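Local coordinates for eukaryotic translation initiation factor 2A (PDB 3WJ9), which probably directs the binding of methionyl-tRNAi to 40S ribosomal subunits early in the translation of a small number of specific mRNAs, at residues L17-A20 with S21-Y24; I316-N320 with S321-L325. One frame throughout, in Å; residues are numbered along the deposited sequence.

How the contacts relate
This chain is the N-terminal beta-propeller portion of a longer factor, and both contacts are local turns at strand ends. From the N terminus, strand 6-11 pairs with strand 15-19, and contact 1 curls the chain up as that strand runs out, at the start of the loop leading to strand 37-42. Strand 6-11 also pairs with strand 401-406, so this three-stranded sheet joins the two ends of the chain. Contact 2 comes much later, in WD repeat 3, closing the hairpin between strands 314-317 and 323-327. The two follow in series, neither nesting nor crossing; the centres of contact 1 and contact 2 are about 23 Å apart, without touching.

Contact 1 (L17-A20 with S21-Y24); sequences LVNA and SENY
Y24 folds back on the turn and lays one ring face against the CA of A20. A20 CA stands 3.9 Å from the centre of the Y24 ring and 15° off its normal, a CH-pi contact, while A20 CB reaches the rim, 3.6 Å from Y24 CE2. The small methyl of alanine suits a place this near the ring, where a larger side chain would probably crowd it. From the strand side comes V18: its CG1, anti to the backbone N (chi1 177°), is directed to Y24 CB at 3.6 Å and lies near the plane of the ring, at its edge.

N19 O gathers the turn. It accepts E22 N at 2.8 Å, closing a type I beta turn through A20 and S21, and more weakly accepts Y24 N at 3.1 Å. N23 and Y24 both have left-handed backbone angles, which turn the chain back after E22; asparagine tolerates such angles better than most residues. The side chains of N19 and E22 run side by side, with amide and carboxylate planes 47° apart. N19 OD1 has a weak hydrogen bond to Q6, and E22 forms a long, weak ion pair with K4.

Farther out, the Y24 ring stacks with F394 of strand 392-397, so the turn bridges the N-terminal strands and WD repeat 4. Without the ring, as with an alanine here, A20 would probably lose the face it rests on and F394 its stacking partner. One good and one weak bond to N19 O, with the left-handed angles at N23 and Y24, are consistent with a tight reversal; the polar side chains tie it only weakly to Q6 and K4, while apolar, CH-pi and stacking contacts hold the ring.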
ATOM      1  N   LEU A  17      20.005  -5.453  -3.061  1.00 43.16           N
ATOM      2  CA  LEU A  17      19.795  -4.212  -2.337  1.00 45.36           C
ATOM      3  C   LEU A  17      20.932  -3.265  -2.704  1.00 50.59           C
ATOM      4  O   LEU A  17      22.050  -3.707  -2.957  1.00 48.82           O
ATOM      5  CB  LEU A  17      19.732  -4.472  -0.828  1.00 57.07           C
ATOM      6  CG  LEU A  17      18.884  -5.690  -0.432  1.00 45.68           C
ATOM      7  CD1 LEU A  17      18.820  -5.874   1.079  1.00 50.40           C
ATOM      8  CD2 LEU A  17      17.485  -5.594  -1.022  1.00 46.10           C
ATOM      9  N   VAL A  18      20.645  -1.970  -2.767  1.00 43.94           N
ATOM     10  CA  VAL A  18      21.634  -0.999  -3.223  1.00 32.16           C
ATOM     11  C   VAL A  18      21.721   0.198  -2.285  1.00 35.56           C
ATOM     12  O   VAL A  18      20.754   0.942  -2.131  1.00 42.79           O
ATOM     13  CB  VAL A  18      21.311  -0.494  -4.650  1.00 37.58           C
ATOM     14  CG1 VAL A  18      22.310   0.560  -5.082  1.00 39.40           C
ATOM     15  CG2 VAL A  18      21.294  -1.644  -5.642  1.00 37.29           C
ATOM     16  N   ASN A  19      22.879   0.380  -1.657  1.00 41.07           N
ATOM     17  CA  ASN A  19      23.103   1.541  -0.807  1.00 42.94           C
ATOM     18  C   ASN A  19      23.594   2.722  -1.641  1.00 52.59           C
ATOM     19  O   ASN A  19      24.774   2.798  -1.989  1.00 55.24           O
ATOM     20  CB  ASN A  19      24.098   1.210   0.308  1.00 51.21           C
ATOM     21  CG  ASN A  19      23.531   0.237   1.325  1.00 46.93           C
ATOM     22  OD1 ASN A  19      22.330   0.230   1.588  1.00 55.97           O
ATOM     23  ND2 ASN A  19      24.396  -0.587   1.905  1.00 64.18           N
ATOM     24  N   ALA A  20      22.681   3.635  -1.962  1.00 49.22           N
ATOM     25  CA  ALA A  20      22.970   4.749  -2.862  1.00 51.15           C
ATOM     26  C   ALA A  20      24.006   5.710  -2.287  1.00 47.82           C
ATOM     27  O   ALA A  20      24.692   6.411  -3.032  1.00 69.17           O
ATOM     28  CB  ALA A  20      21.690   5.497  -3.198  1.00 59.06           C
ATOM     29  N   SER A  21      24.111   5.745  -0.962  1.00 50.74           N
ATOM     30  CA  SER A  21      25.116   6.569  -0.301  1.00 58.95           C
ATOM     31  C   SER A  21      26.493   5.918  -0.401  1.00 57.68           C
ATOM     32  O   SER A  21      27.514   6.565  -0.173  1.00 64.62           O
ATOM     33  CB  SER A  21      24.756   6.790   1.168  1.00 49.67           C
ATOM     34  OG  SER A  21      25.143   5.677   1.956  1.00 73.02           O
ATOM     35  N   GLU A  22      26.544   4.647  -0.791  1.00 61.49           N
ATOM     36  CA  GLU A  22      27.786   3.856  -0.755  1.00 47.57           C
ATOM     37  C   GLU A  22      28.504   3.646  -2.100  1.00 51.90           C
ATOM     38  O   GLU A  22      29.309   2.727  -2.245  1.00 66.43           O
ATOM     39  CB  GLU A  22      27.536   2.505  -0.081  1.00 43.38           C
ATOM     40  CG  GLU A  22      27.853   2.494   1.404  1.00 66.24           C
ATOM     41  CD  GLU A  22      27.407   1.217   2.090  1.00 91.86           C
ATOM     42  OE1 GLU A  22      27.925   0.139   1.737  1.00 85.77           O
ATOM     43  OE2 GLU A  22      26.542   1.294   2.986  1.00104.86           O
ATOM     44  N   ASN A  23      28.181   4.480  -3.078  1.00 43.29           N
ATOM     45  CA  ASN A  23      28.493   4.257  -4.491  1.00 46.78           C
ATOM     46  C   ASN A  23      27.699   3.087  -5.066  1.00 53.00           C
ATOM     47  O   ASN A  23      28.190   2.339  -5.915  1.00 58.58           O
ATOM     48  CB  ASN A  23      29.994   4.034  -4.688  1.00 50.19           C
ATOM     49  CG  ASN A  23      30.805   5.296  -4.459  1.00 57.86           C
ATOM     50  OD1 ASN A  23      31.974   5.236  -4.080  1.00 55.01           O
ATOM     51  ND2 ASN A  23      30.183   6.449  -4.685  1.00 54.18           N
ATOM     52  N   TYR A  24      26.477   2.937  -4.564  1.00 47.01           N
ATOM     53  CA  TYR A  24      25.501   1.980  -5.074  1.00 45.37           C
ATOM     54  C   TYR A  24      25.963   0.531  -4.972  1.00 47.35           C
ATOM     55  O   TYR A  24      25.867  -0.235  -5.930  1.00 55.90           O
ATOM     56  CB  TYR A  24      25.142   2.334  -6.519  1.00 43.16           C
ATOM     57  CG  TYR A  24      24.487   3.690  -6.619  1.00 45.09           C
ATOM     58  CD1 TYR A  24      25.253   4.846  -6.684  1.00 47.63           C
ATOM     59  CD2 TYR A  24      23.106   3.820  -6.611  1.00 52.56           C
ATOM     60  CE1 TYR A  24      24.664   6.092  -6.758  1.00 48.97           C
ATOM     61  CE2 TYR A  24      22.506   5.064  -6.683  1.00 60.28           C
ATOM     62  CZ  TYR A  24      23.291   6.195  -6.760  1.00 54.38           C
ATOM     63  OH  TYR A  24      22.702   7.435  -6.834  1.00 54.60           O
TER

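Contact 2 (I316-N320 with S321-L325)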
ATOM      1  N   ILE A 316       1.047  12.319  -5.243  1.00 45.38           N
ATOM      2  CA  ILE A 316       1.820  11.760  -4.133  1.00 38.29           C
ATOM      3  C   ILE A 316       2.328  12.856  -3.194  1.00 39.15           C
ATOM      4  O   ILE A 316       2.885  13.857  -3.642  1.00 42.45           O
ATOM      5  CB  ILE A 316       3.036  10.936  -4.631  1.00 41.40           C
ATOM      6  CG1 ILE A 316       2.595   9.824  -5.585  1.00 47.93           C
ATOM      7  CG2 ILE A 316       3.794  10.341  -3.453  1.00 46.79           C
ATOM      8  CD1 ILE A 316       3.742   9.050  -6.202  1.00 57.13           C
ATOM      9  N   PHE A 317       2.129  12.665  -1.893  1.00 48.22           N
ATOM     10  CA  PHE A 317       2.679  13.574  -0.894  1.00 41.64           C
ATOM     11  C   PHE A 317       4.040  13.074  -0.419  1.00 39.79           C
ATOM     12  O   PHE A 317       4.258  11.868  -0.295  1.00 46.15           O
ATOM     13  CB  PHE A 317       1.729  13.719   0.299  1.00 47.66           C
ATOM     14  CG  PHE A 317       0.498  14.534   0.007  1.00 46.48           C
ATOM     15  CD1 PHE A 317      -0.612  13.952  -0.581  1.00 43.58           C
ATOM     16  CD2 PHE A 317       0.449  15.880   0.329  1.00 50.61           C
ATOM     17  CE1 PHE A 317      -1.747  14.694  -0.843  1.00 48.51           C
ATOM     18  CE2 PHE A 317      -0.683  16.631   0.068  1.00 39.38           C
ATOM     19  CZ  PHE A 317      -1.782  16.037  -0.521  1.00 34.08           C
ATOM     20  N   SER A 318       4.957  14.001  -0.165  1.00 36.82           N
ATOM     21  CA  SER A 318       6.259  13.650   0.391  1.00 35.07           C
ATOM     22  C   SER A 318       6.094  13.215   1.843  1.00 41.12           C
ATOM     23  O   SER A 318       5.198  13.700   2.533  1.00 55.62           O
ATOM     24  CB  SER A 318       7.230  14.829   0.297  1.00 36.30           C
ATOM     25  OG  SER A 318       6.763  15.935   1.051  1.00 48.81           O
ATOM     26  N   PRO A 319       6.945  12.283   2.302  1.00 40.97           N
ATOM     27  CA  PRO A 319       6.942  11.796   3.685  1.00 40.70           C
ATOM     28  C   PRO A 319       7.016  12.918   4.719  1.00 38.06           C
ATOM     29  O   PRO A 319       6.433  12.794   5.797  1.00 60.30           O
ATOM     30  CB  PRO A 319       8.199  10.926   3.744  1.00 38.53           C
ATOM     31  CG  PRO A 319       8.336  10.406   2.370  1.00 32.50           C
ATOM     32  CD  PRO A 319       7.891  11.527   1.465  1.00 40.63           C
ATOM     33  N   ASN A 320       7.719  13.998   4.393  1.00 39.38           N
ATOM     34  CA  ASN A 320       7.849  15.121   5.315  1.00 41.84           C
ATOM     35  C   ASN A 320       6.666  16.081   5.216  1.00 49.10           C
ATOM     36  O   ASN A 320       6.662  17.137   5.848  1.00 51.81           O
ATOM     37  CB  ASN A 320       9.165  15.869   5.069  1.00 42.17           C
ATOM     38  CG  ASN A 320       9.170  16.643   3.760  1.00 45.51           C
ATOM     39  OD1 ASN A 320       8.378  16.374   2.857  1.00 45.23           O
ATOM     40  ND2 ASN A 320      10.075  17.610   3.653  1.00 47.32           N
ATOM     41  N   SER A 321       5.677  15.702   4.409  1.00 57.93           N
ATOM     42  CA  SER A 321       4.464  16.494   4.205  1.00 56.52           C
ATOM     43  C   SER A 321       4.737  17.908   3.699  1.00 58.26           C
ATOM     44  O   SER A 321       3.895  18.794   3.848  1.00 61.68           O
ATOM     45  CB  SER A 321       3.648  16.568   5.499  1.00 52.57           C
ATOM     46  OG  SER A 321       3.073  15.313   5.815  1.00 59.36           O
ATOM     47  N   ARG A 322       5.904  18.122   3.101  1.00 50.06           N
ATOM     48  CA  ARG A 322       6.241  19.436   2.569  1.00 47.96           C
ATOM     49  C   ARG A 322       5.995  19.510   1.065  1.00 57.04           C
ATOM     50  O   ARG A 322       5.469  20.502   0.563  1.00 73.25           O
ATOM     51  CB  ARG A 322       7.699  19.792   2.871  1.00 54.65           C
ATOM     52  CG  ARG A 322       8.090  21.181   2.385  1.00 53.06           C
ATOM     53  CD  ARG A 322       9.594  21.393   2.389  1.00 53.45           C
ATOM     54  NE  ARG A 322       9.953  22.707   1.862  1.00 70.83           N
ATOM     55  CZ  ARG A 322      11.195  23.087   1.579  1.00 75.56           C
ATOM     56  NH1 ARG A 322      12.206  22.251   1.767  1.00 87.81           N
ATOM     57  NH2 ARG A 322      11.425  24.303   1.103  1.00 58.68           N
ATOM     58  N   TYR A 323       6.377  18.455   0.355  1.00 51.62           N
ATOM     59  CA  TYR A 323       6.300  18.445  -1.102  1.00 47.03           C
ATOM     60  C   TYR A 323       5.097  17.669  -1.619  1.00 47.61           C
ATOM     61  O   TYR A 323       4.665  16.690  -1.012  1.00 46.78           O
ATOM     62  CB  TYR A 323       7.582  17.859  -1.694  1.00 45.26           C
ATOM     63  CG  TYR A 323       8.842  18.508  -1.174  1.00 51.40           C
ATOM     64  CD1 TYR A 323       9.138  19.829  -1.476  1.00 48.45           C
ATOM     65  CD2 TYR A 323       9.737  17.798  -0.385  1.00 58.18           C
ATOM     66  CE1 TYR A 323      10.285  20.430  -1.003  1.00 50.10           C
ATOM     67  CE2 TYR A 323      10.893  18.391   0.092  1.00 57.78           C
ATOM     68  CZ  TYR A 323      11.160  19.707  -0.221  1.00 56.04           C
ATOM     69  OH  TYR A 323      12.306  20.305   0.250  1.00 77.23           O
ATOM     70  N   ILE A 324       4.560  18.116  -2.750  1.00 43.60           N
ATOM     71  CA  ILE A 324       3.438  17.443  -3.394  1.00 37.86           C
ATOM     72  C   ILE A 324       3.783  17.103  -4.842  1.00 38.17           C
ATOM     73  O   ILE A 324       4.155  17.980  -5.622  1.00 42.90           O
ATOM     74  CB  ILE A 324       2.159  18.306  -3.346  1.00 49.83           C
ATOM     75  CG1 ILE A 324       1.853  18.728  -1.905  1.00 57.85           C
ATOM     76  CG2 ILE A 324       0.985  17.550  -3.938  1.00 43.56           C
ATOM     77  CD1 ILE A 324       0.617  19.592  -1.764  1.00 66.02           C
ATOM     78  N   LEU A 325       3.662  15.825  -5.194  1.00 37.87           N
ATOM     79  CA  LEU A 325       4.023  15.353  -6.527  1.00 36.95           C
ATOM     80  C   LEU A 325       2.788  15.198  -7.408  1.00 36.63           C
ATOM     81  O   LEU A 325       1.726  14.792  -6.938  1.00 54.50           O
ATOM     82  CB  LEU A 325       4.785  14.025  -6.427  1.00 45.81           C
ATOM     83  CG  LEU A 325       5.400  13.401  -7.684  1.00 32.95           C
ATOM     84  CD1 LEU A 325       6.668  12.656  -7.316  1.00 54.22           C
ATOM     85  CD2 LEU A 325       4.426  12.453  -8.367  1.00 36.40           C
TER
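F317 and I324 lie side by side on one face of the hairpin, the isoleucine CD1 meeting F317 CE2 at 3.7 Å. Both are buried and touch I296 of the neighbouring sheet, a place suited to large apolar groups. I316 and L325 pair on the other face, their CB atoms 4.0 Å apart, with two backbone hydrogen bonds between them; L325 continues onto C359 and F361. This is the hairpin of the first two strands of a propeller blade, in WD repeat 3, and a type I turn from S318 to S321 reverses the chain. At its mouth S318 N donates to Y323 O at 2.8 Å. With S318 O engaged by S321 N, the serine OG (chi1 62°) takes Y323 N in its stead, at 2.6 Å, and Y323 stays buried against I338.

The looser side is that of the exposed P319 and R322. The proline ring restricts the backbone as the turn requires. N320 OD1 receives R322 N at 3.0 Å, the donor well above the amide's carbonyl plane. The small S321 takes left-handed backbone angles, and its OG bonds to N277. R322 stretches away, fully extended, to a salt bridge with D340, while Y323 CE1 lies over one guanidinium face.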